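Periplasmic beta-glucosidase (Pseudomonas aeruginosa, PDB 6R5T) probably hydrolyses terminal, non-reducing beta-D-glucosyl residues to release beta-D-glucose, as a periplasmic family 3 glycoside hydrolase. Local coordinates at residues A430-D435 / G478-M483; D440-N443 / E448-V451; L657-P662 / F691-A696; L666-K671 / G712-F717. The protein carries 1 engineered substitution. One frame throughout, in Å; residues are numbered along the deposited sequence.

After the N-terminal barrel, the chain enters the alpha/beta domain, where interaction 1 joins the loops that follow parallel strands 423-427 and 472-478, closing a loop of 42 residues. Interaction 2 is nested inside it: the end of helix 436-442 meets the turn just beyond, and Val449 packs on Val432 of interaction 1. Further along, in the fibronectin type III-like domain, interaction 3 links strand 651-660 to strand 686-694 of the opposing sheet. Interaction 4 crosses it, its segments alternating along the chain, and brings the loop before strand 672-681 to strand 712-719, the neighbour of 651-660. The centres of interactions 1 and 2 lie about 42 to 48 Å from those of interactions 3 and 4.

Interaction 1. Residues A430-D435 / G478-M483; sequences ANVSGD and GESQGM
Val432 meets Ser480 and Met483 where two loops leave the C-terminal ends of parallel strands 423-427 and 472-478, in the mixed sheet of the alpha/beta C-terminal domain of family 3 glycoside hydrolases. The packed side is buried but not close, its nearest approach being 4.1 Å from Val432 O to Met483 CE. Val432 directs CG1 at Ser480 CB, 4.2 Å away, while its CG2 lies 4.3 Å from Met483 CE. Met483 covers the distance with an extended chain (chi2 180°, chi3 -175°) that brings its methyl group to the valine. Leu442 of helix 436-442 packs on both Ser480 and Met483, and Phe600 of the second subunit touches Met483 as well, so the methionine also takes part in the subunit interface. The polar end of the Val432 peptide is served from helix 497-508, where Gln499 donates to Val432 O. Beyond Ser433, which is still buried, Gly434 and Asp435 lie farther from the 478-483 loop: Gly434 is exposed, and Asp435 caps helix 436-442 through Ala437 N. An ST turn starts from Ser433, with Asp435 N donating to Ser433 OG at 3.1 Å and an N-H...O angle of 161°.

Interaction 2. Residues D440-N443 / E448-V451; sequences DYLN and EVEV
Asn443 links the end of helix 436-442 to the 448-451 segment through both ends of its side-chain amide. Three hydrogen bonds carry the contact. OD1 accepts two of them: a well-directed one from Val449 N, 2.9 Å away with an N-H...O angle of 157°, placed in the carbonyl plane on a lone pair, and a bent, weak one from Glu448 N at 2.8 Å. The third runs the other way, from Asn443 ND2 to Val449 O at 3.1 Å, on a lone pair of Val449 O, which lies only 7° out of the asparagine amide plane. The side chain thus engages both N and O of Val449 as a strand neighbour's peptide would, and the bonds at its two ends fix the rotation of the amide about CB-CG. With chi1 at -80°, CG lies beside the backbone N, which turns the amide toward the segment.

Water supplies the second kind of link. One molecule donates to Leu442 O and to Glu448 OE2, both at 2.7 Å, so a carbonyl at the helix end is tied to the carboxylate, which is also bound by Gln481.

Apolar packing is lighter, with Leu442 CB resting 3.9 Å from Val449 CG2. Separately, Val451 CG2 makes a van der Waals touch with Asn443 ND2 at 4.0 Å.

Five residues apart along the chain, the segments form a compact turn after a helix in the alpha/beta C-terminal domain, in which the first residue past the helix bridges its side-chain amide to the backbone of the returning chain.

Interaction 3. Residues L657-P662 / F691-A696; sequences LYLQDP and FRLGEA. With MG (magnesium ion), chain F.
Asp661 OD2 is gripped by two groups: a magnesium-bound water lies 2.6 Å from it, and Arg668 forms a salt bridge through NH1. The partner oxygen, Asp661 OD1, binds the magnesium ion at 2.1 Å, while OD2 stays 3.5 Å from the metal, so the carboxylate is monodentate. Val663 O and four waters complete an octahedral shell, at the end of strand 651-660.

Further back along the strand, toward its N-terminal side, it packs on strand 686-694 of the other sheet of the fibronectin type III-like sandwich; the axes of 657-660 and 691-694 approach to 9.9 Å, with an angle of 25° between them. The side chains of Leu657 and Phe691 pass alongside one another, pointing opposite ways. Leu657 CB sits over the centre of one face of the Phe691 ring, 4.0 Å from the centroid and only 1° off the normal, a CH-pi contact. Leu657 CG lies opposite the backbone nitrogen of its own residue (chi1 -173°), which carries CD1 back to Phe691 CB at 3.5 Å. The other branch reaches Leu693 tip to tip, Leu657 CD2 lying 4.0 Å from Leu693 CD2. Leu659 also faces Leu693, but it occupies two conformations and this contact is less certain.

The two sheets are therefore held here by dispersion between interleaved aliphatic and aromatic carbons, while the charged chemistry is kept to the strand end, where metal and arginine together should favour an ionised Asp661.

Interaction 4. Residues L666-K671 / G712-F717; sequences LSRPVK and GEFKVF
Past Ser667, whose OG hydrogen-bonds to His265 O of the second subunit, Arg668 is the first residue of the 666-671 loop to meet strand 712-719, its NH1 lying at the edge of the Phe714 ring, 4.4 Å from CE2. This is a loose touch; the firmer partners of the guanidinium lie elsewhere: Glu672 forms a salt bridge with NH2, and NH1 is held at the magnesium site. Val670 contributes its backbone, with O lying 4.1 Å from Phe717 CE1. Lys671 then makes the main contact, reaching toward Phe717 from beyond strand 651-660, which lies between strands 672-681 and 712-719 in the sheet. The lysine chain runs roughly perpendicular to the phenylalanine side chain. Lys671 is extended as far as CE, which lies over one face of the Phe717 ring; the bend at chi4 (57°) then folds NZ over the same face. CE is 3.9 Å from the centroid, a CH-pi contact, and NZ is 4.2 Å from it at 23° off the normal, a cation-pi contact. CE comes nearest the rim, 3.7 Å from CD2. In this fibronectin type III-like domain the aromatic face thus probably offers the ammonium group a favourable quadrupole, coupling the loop to the strand without a hydrogen bond between them.

Interaction 1. Residues A430-D435 / G478-M483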
# COMPACT_ATOMS: atom_id res chain seq x y z
N ALA A 430 -9.18 -8.77 -31.32
CA ALA A 430 -9.91 -8.88 -30.07
C ALA A 430 -10.52 -7.51 -29.81
O ALA A 430 -9.99 -6.54 -30.26
CB ALA A 430 -9.00 -9.27 -28.94
N ASN A 431 -11.56 -7.50 -29.01
CA ASN A 431 -12.03 -6.24 -28.41
C ASN A 431 -11.06 -5.87 -27.29
O ASN A 431 -10.28 -6.73 -26.82
CB ASN A 431 -13.46 -6.42 -27.89
CG ASN A 431 -14.48 -6.39 -29.01
OD1 ASN A 431 -14.39 -5.58 -29.93
ND2 ASN A 431 -15.43 -7.30 -28.88
N VAL A 432 -11.11 -4.62 -26.84
CA VAL A 432 -10.15 -4.13 -25.81
C VAL A 432 -10.28 -4.97 -24.55
O VAL A 432 -9.30 -5.17 -23.81
CB VAL A 432 -10.28 -2.64 -25.51
CG1 VAL A 432 -9.97 -1.77 -26.69
CG2 VAL A 432 -11.60 -2.24 -24.95
N SER A 433 -11.49 -5.45 -24.26
CA SER A 433 -11.77 -6.37 -23.15
C SER A 433 -12.75 -7.43 -23.63
O SER A 433 -13.60 -7.11 -24.44
CB SER A 433 -12.29 -5.66 -21.93
OG SER A 433 -12.50 -6.57 -20.84
N GLY A 434 -12.62 -8.63 -23.11
CA GLY A 434 -13.59 -9.71 -23.30
C GLY A 434 -14.53 -9.82 -22.14
O GLY A 434 -15.42 -10.70 -22.16
N ASP A 435 -14.39 -8.98 -21.12
CA ASP A 435 -15.25 -8.97 -19.92
C ASP A 435 -16.34 -7.94 -20.19
O ASP A 435 -16.04 -6.72 -20.27
CB ASP A 435 -14.44 -8.61 -18.68
CG ASP A 435 -15.20 -8.67 -17.37
OD1 ASP A 435 -16.39 -8.33 -17.37
OD2 ASP A 435 -14.59 -9.00 -16.34
N GLY A 478 -3.03 -3.18 -25.60
CA GLY A 478 -2.83 -2.59 -24.28
C GLY A 478 -4.15 -2.05 -23.74
O GLY A 478 -5.18 -2.69 -23.91
N GLU A 479 -4.12 -0.88 -23.15
CA GLU A 479 -5.30 -0.29 -22.48
C GLU A 479 -6.00 0.68 -23.41
O GLU A 479 -5.35 1.34 -24.21
CB GLU A 479 -4.90 0.48 -21.20
CG GLU A 479 -4.21 -0.36 -20.16
CD GLU A 479 -3.82 0.50 -18.94
OE1 GLU A 479 -3.35 1.64 -19.14
OE2 GLU A 479 -4.00 -0.01 -17.78
N SER A 480 -7.31 0.78 -23.32
CA SER A 480 -8.04 1.92 -23.85
C SER A 480 -7.89 3.09 -22.87
O SER A 480 -7.54 2.88 -21.69
CB SER A 480 -9.49 1.58 -24.12
OG SER A 480 -10.18 1.29 -22.92
N GLN A 481 -8.07 4.32 -23.37
CA GLN A 481 -7.68 5.48 -22.54
C GLN A 481 -8.61 5.57 -21.33
O GLN A 481 -8.18 6.10 -20.30
CB GLN A 481 -7.62 6.76 -23.38
CG GLN A 481 -8.91 7.11 -24.09
CD GLN A 481 -10.04 7.63 -23.27
OE1 GLN A 481 -9.84 8.39 -22.32
NE2 GLN A 481 -11.26 7.23 -23.62
N GLY A 482 -9.84 5.06 -21.41
CA GLY A 482 -10.74 5.10 -20.25
C GLY A 482 -10.34 4.11 -19.16
O GLY A 482 -10.99 4.13 -18.08
N MET A 483 -9.32 3.27 -19.40
CA MET A 483 -8.79 2.39 -18.33
C MET A 483 -7.76 3.14 -17.51
O MET A 483 -7.41 2.64 -16.44
CB MET A 483 -8.11 1.15 -18.88
CG MET A 483 -9.08 0.25 -19.62
SD MET A 483 -8.24 -1.21 -20.27
CE MET A 483 -9.57 -1.99 -21.19

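Interaction 2. Residues D440-N443 / E448-V451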
# COMPACT_ATOMS: atom_id res chain seq x y z
N ASP A 440 -18.91 -2.46 -20.28
CA ASP A 440 -20.04 -1.64 -19.78
C ASP A 440 -19.52 -0.40 -19.04
O ASP A 440 -20.02 0.73 -19.24
CB ASP A 440 -20.95 -2.41 -18.84
CG ASP A 440 -21.66 -3.58 -19.51
OD1 ASP A 440 -21.74 -3.60 -20.76
OD2 ASP A 440 -22.11 -4.46 -18.72
N TYR A 441 -18.49 -0.60 -18.22
CA TYR A 441 -17.84 0.53 -17.54
C TYR A 441 -17.27 1.53 -18.57
O TYR A 441 -17.46 2.76 -18.45
CB TYR A 441 -16.72 -0.04 -16.68
CG TYR A 441 -15.95 1.04 -16.00
CD1 TYR A 441 -16.44 1.60 -14.83
CD2 TYR A 441 -14.76 1.47 -16.53
CE1 TYR A 441 -15.73 2.61 -14.20
CE2 TYR A 441 -14.06 2.49 -15.93
CZ TYR A 441 -14.54 3.03 -14.75
OH TYR A 441 -13.83 3.98 -14.10
N LEU A 442 -16.49 1.04 -19.54
CA LEU A 442 -15.77 1.93 -20.47
C LEU A 442 -16.73 2.70 -21.39
O LEU A 442 -16.36 3.78 -21.85
CB LEU A 442 -14.78 1.12 -21.29
CG LEU A 442 -13.65 0.50 -20.46
CD1 LEU A 442 -12.96 -0.49 -21.33
CD2 LEU A 442 -12.72 1.60 -19.90
N ASN A 443 -17.90 2.15 -21.65
CA ASN A 443 -18.93 2.85 -22.46
C ASN A 443 -19.96 3.57 -21.58
O ASN A 443 -20.95 4.06 -22.16
CB ASN A 443 -19.53 1.87 -23.46
CG ASN A 443 -18.64 1.69 -24.67
OD1 ASN A 443 -17.89 2.60 -25.04
ND2 ASN A 443 -18.66 0.50 -25.23
N GLU A 448 -17.05 5.20 -25.83
CA GLU A 448 -15.62 5.46 -26.12
C GLU A 448 -14.93 4.23 -26.72
O GLU A 448 -13.80 4.39 -27.15
CB GLU A 448 -14.91 5.92 -24.83
CG GLU A 448 -15.38 7.31 -24.46
CD GLU A 448 -14.79 8.00 -23.24
OE1 GLU A 448 -15.08 9.20 -23.11
OE2 GLU A 448 -14.12 7.36 -22.37
N VAL A 449 -15.56 3.06 -26.66
CA VAL A 449 -14.95 1.80 -27.13
C VAL A 449 -15.89 1.17 -28.16
O VAL A 449 -16.95 0.76 -27.76
CB VAL A 449 -14.69 0.85 -25.97
CG1 VAL A 449 -14.19 -0.50 -26.43
CG2 VAL A 449 -13.69 1.50 -25.01
N GLU A 450 -15.34 0.95 -29.35
CA GLU A 450 -16.02 0.23 -30.45
C GLU A 450 -15.96 -1.25 -30.13
O GLU A 450 -14.86 -1.82 -29.94
CB GLU A 450 -15.34 0.48 -31.79
CG GLU A 450 -15.15 1.95 -32.12
CD GLU A 450 -15.27 2.34 -33.59
OE1 GLU A 450 -14.88 3.49 -33.94
OE2 GLU A 450 -15.79 1.52 -34.39
N VAL A 451 -17.11 -1.88 -30.04
CA VAL A 451 -17.21 -3.31 -29.73
C VAL A 451 -17.52 -4.01 -31.06
O VAL A 451 -18.57 -3.71 -31.71
CB VAL A 451 -18.28 -3.53 -28.65
CG1 VAL A 451 -18.42 -4.99 -28.34
CG2 VAL A 451 -17.93 -2.73 -27.39
O HOH W 1 -13.87 4.75 -21.73

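Interaction 3. Residues L657-P662 / F691-A696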
# COMPACT_ATOMS: atom_id res chain seq x y z
N LEU A 657 22.45 10.34 -12.97
CA LEU A 657 23.27 10.45 -11.78
C LEU A 657 22.38 10.23 -10.57
O LEU A 657 21.39 10.97 -10.39
CB LEU A 657 23.99 11.79 -11.72
CG LEU A 657 24.99 11.86 -10.57
CD1 LEU A 657 26.19 12.69 -10.93
CD2 LEU A 657 24.33 12.39 -9.31
N TYR A 658 22.80 9.32 -9.70
CA TYR A 658 22.08 9.02 -8.45
C TYR A 658 23.04 9.26 -7.29
O TYR A 658 24.25 9.04 -7.42
CB TYR A 658 21.56 7.58 -8.42
CG TYR A 658 20.64 7.27 -9.57
CD1 TYR A 658 21.12 6.82 -10.78
CD2 TYR A 658 19.26 7.41 -9.44
CE1 TYR A 658 20.26 6.53 -11.84
CE2 TYR A 658 18.40 7.13 -10.49
CZ TYR A 658 18.89 6.66 -11.68
OH TYR A 658 17.96 6.46 -12.68
N LEU A 659 22.46 9.62 -6.15
CA LEU A 659 23.24 9.74 -4.90
C LEU A 659 22.70 8.77 -3.86
O LEU A 659 21.48 8.61 -3.76
CB LEU A 659 23.11 11.16 -4.35
CG LEU A 659 23.98 12.21 -5.03
CD1 LEU A 659 23.89 13.53 -4.31
CD2 LEU A 659 25.43 11.77 -5.09
N GLN A 660 23.61 8.23 -3.06
CA GLN A 660 23.20 7.53 -1.84
C GLN A 660 23.92 8.19 -0.66
O GLN A 660 25.13 8.50 -0.79
CB GLN A 660 23.51 6.04 -1.87
CG GLN A 660 23.03 5.30 -0.62
CD GLN A 660 23.47 3.86 -0.60
OE1 GLN A 660 24.29 3.44 -1.41
NE2 GLN A 660 22.89 3.06 0.31
N ASP A 661 23.21 8.32 0.45
CA ASP A 661 23.79 8.77 1.73
C ASP A 661 23.76 7.57 2.67
O ASP A 661 22.73 7.31 3.28
CB ASP A 661 22.96 9.92 2.27
CG ASP A 661 23.45 10.51 3.57
OD1 ASP A 661 24.46 9.98 4.11
OD2 ASP A 661 22.78 11.43 4.07
N PRO A 662 24.81 6.73 2.67
CA PRO A 662 24.70 5.42 3.31
C PRO A 662 24.65 5.41 4.83
O PRO A 662 24.35 4.34 5.38
CB PRO A 662 25.94 4.69 2.79
CG PRO A 662 26.94 5.82 2.56
CD PRO A 662 26.09 6.91 1.95
N PHE A 691 28.56 16.57 -14.36
CA PHE A 691 27.51 16.85 -13.40
C PHE A 691 28.12 17.67 -12.29
O PHE A 691 29.19 17.32 -11.80
CB PHE A 691 26.94 15.54 -12.85
CG PHE A 691 26.25 14.69 -13.87
CD1 PHE A 691 24.98 15.04 -14.29
CD2 PHE A 691 26.81 13.55 -14.37
CE1 PHE A 691 24.29 14.25 -15.19
CE2 PHE A 691 26.11 12.75 -15.27
CZ PHE A 691 24.86 13.11 -15.68
N ARG A 692 27.34 18.63 -11.81
CA ARG A 692 27.69 19.42 -10.62
C ARG A 692 26.83 18.94 -9.45
O ARG A 692 25.61 18.69 -9.63
CB ARG A 692 27.44 20.90 -10.90
CG ARG A 692 28.48 21.53 -11.80
CD ARG A 692 28.31 23.05 -11.93
NE ARG A 692 27.88 23.69 -10.69
CZ ARG A 692 28.06 24.97 -10.39
NH1 ARG A 692 28.67 25.77 -11.23
NH2 ARG A 692 27.62 25.46 -9.24
N LEU A 693 27.48 18.74 -8.30
CA LEU A 693 26.81 18.40 -7.04
C LEU A 693 27.26 19.38 -5.96
O LEU A 693 28.47 19.64 -5.85
CB LEU A 693 27.20 16.98 -6.63
CG LEU A 693 26.63 15.87 -7.52
CD1 LEU A 693 27.32 14.54 -7.21
CD2 LEU A 693 25.13 15.80 -7.34
N GLY A 694 26.30 19.89 -5.20
CA GLY A 694 26.61 20.68 -4.00
C GLY A 694 25.82 20.18 -2.81
O GLY A 694 25.08 19.14 -2.91
N GLU A 695 25.99 20.85 -1.69
CA GLU A 695 25.30 20.48 -0.43
C GLU A 695 23.79 20.38 -0.65
O GLU A 695 23.17 19.55 -0.01
CB GLU A 695 25.68 21.51 0.62
CG GLU A 695 25.30 21.11 2.01
CD GLU A 695 25.57 22.21 3.02
OE1 GLU A 695 26.16 23.23 2.63
OE2 GLU A 695 25.16 22.04 4.18
N ALA A 696 23.19 21.20 -1.51
CA ALA A 696 21.72 21.22 -1.71
C ALA A 696 21.25 19.83 -2.20
O ALA A 696 20.14 19.41 -1.85
CB ALA A 696 21.37 22.29 -2.71
MG MG F . 25.61 10.41 5.81
O HOH W 2 24.03 11.73 6.35
O HOH W 3 26.95 8.99 5.04
O HOH W 4 26.72 11.94 4.90
O HOH W 5 26.78 10.78 7.56

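Interaction 4. Residues L666-K671 / G712-F717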
# COMPACT_ATOMS: atom_id res chain seq x y z
N LEU A 666 18.28 9.33 9.52
CA LEU A 666 17.13 8.54 9.01
C LEU A 666 17.72 7.51 8.03
O LEU A 666 18.70 7.82 7.35
CB LEU A 666 16.14 9.40 8.18
CG LEU A 666 15.16 10.34 8.86
CD1 LEU A 666 14.08 10.73 7.90
CD2 LEU A 666 14.52 9.72 10.07
N SER A 667 17.02 6.39 7.81
CA SER A 667 17.36 5.44 6.73
C SER A 667 17.04 6.11 5.39
O SER A 667 15.89 6.52 5.18
CB SER A 667 16.53 4.19 6.90
OG SER A 667 16.95 3.21 5.97
N ARG A 668 18.05 6.34 4.55
CA ARG A 668 17.87 7.07 3.28
C ARG A 668 17.83 6.06 2.14
O ARG A 668 18.33 4.94 2.21
CB ARG A 668 18.93 8.16 3.14
CG ARG A 668 18.75 9.21 4.24
CD ARG A 668 19.34 10.54 3.96
NE ARG A 668 18.84 11.09 2.71
CZ ARG A 668 19.49 11.95 1.95
NH1 ARG A 668 20.71 12.41 2.25
NH2 ARG A 668 18.91 12.40 0.85
N PRO A 669 17.23 6.46 1.02
CA PRO A 669 17.06 5.56 -0.11
C PRO A 669 18.37 4.99 -0.64
O PRO A 669 19.45 5.57 -0.55
CB PRO A 669 16.34 6.37 -1.16
CG PRO A 669 15.66 7.45 -0.38
CD PRO A 669 16.58 7.77 0.78
N VAL A 670 18.25 3.83 -1.25
CA VAL A 670 19.44 3.15 -1.83
C VAL A 670 20.02 3.99 -2.99
O VAL A 670 21.26 3.96 -3.16
CB VAL A 670 19.10 1.73 -2.28
CG1 VAL A 670 18.70 0.88 -1.08
CG2 VAL A 670 18.03 1.73 -3.36
N LYS A 671 19.18 4.76 -3.67
CA LYS A 671 19.59 5.72 -4.71
C LYS A 671 18.55 6.81 -4.79
O LYS A 671 17.34 6.51 -4.61
CB LYS A 671 19.48 5.09 -6.12
CG LYS A 671 20.56 4.10 -6.39
CD LYS A 671 20.64 3.74 -7.81
CE LYS A 671 21.87 2.91 -8.05
NZ LYS A 671 21.90 1.69 -7.22
N GLY A 712 30.05 13.08 6.25
CA GLY A 712 30.24 11.66 5.99
C GLY A 712 30.24 11.32 4.51
O GLY A 712 30.29 12.21 3.64
N GLU A 713 30.16 10.01 4.26
CA GLU A 713 30.28 9.48 2.91
C GLU A 713 29.02 9.79 2.10
O GLU A 713 27.89 9.67 2.63
CB GLU A 713 30.45 7.96 2.96
CG GLU A 713 30.71 7.36 1.59
CD GLU A 713 30.86 5.84 1.59
OE1 GLU A 713 30.61 5.24 2.67
OE2 GLU A 713 31.23 5.27 0.54
N PHE A 714 29.20 10.10 0.84
CA PHE A 714 28.13 10.02 -0.19
C PHE A 714 28.65 9.17 -1.32
O PHE A 714 29.83 9.27 -1.69
CB PHE A 714 27.75 11.40 -0.68
CG PHE A 714 27.03 12.20 0.36
CD1 PHE A 714 27.74 12.94 1.29
CD2 PHE A 714 25.66 12.17 0.47
CE1 PHE A 714 27.09 13.64 2.27
CE2 PHE A 714 25.00 12.84 1.49
CZ PHE A 714 25.72 13.60 2.38
N LYS A 715 27.76 8.37 -1.90
CA LYS A 715 28.10 7.53 -3.06
C LYS A 715 27.40 8.15 -4.25
O LYS A 715 26.19 8.49 -4.18
CB LYS A 715 27.63 6.08 -2.88
CG LYS A 715 28.27 5.36 -1.72
CD LYS A 715 27.87 3.88 -1.66
CE LYS A 715 29.00 3.10 -1.02
NZ LYS A 715 28.65 1.67 -0.84
N VAL A 716 28.14 8.33 -5.33
CA VAL A 716 27.69 8.91 -6.60
C VAL A 716 27.63 7.77 -7.60
O VAL A 716 28.64 7.10 -7.81
CB VAL A 716 28.64 10.03 -7.08
CG1 VAL A 716 28.12 10.58 -8.39
CG2 VAL A 716 28.78 11.12 -6.05
N PHE A 717 26.45 7.52 -8.17
CA PHE A 717 26.24 6.44 -9.16
C PHE A 717 25.91 7.06 -10.50
O PHE A 717 25.15 8.05 -10.55
CB PHE A 717 25.05 5.55 -8.83
CG PHE A 717 25.10 4.89 -7.50
CD1 PHE A 717 24.75 5.59 -6.38
CD2 PHE A 717 25.44 3.55 -7.41
CE1 PHE A 717 24.74 4.93 -5.17
CE2 PHE A 717 25.46 2.91 -6.18
CZ PHE A 717 25.15 3.64 -5.06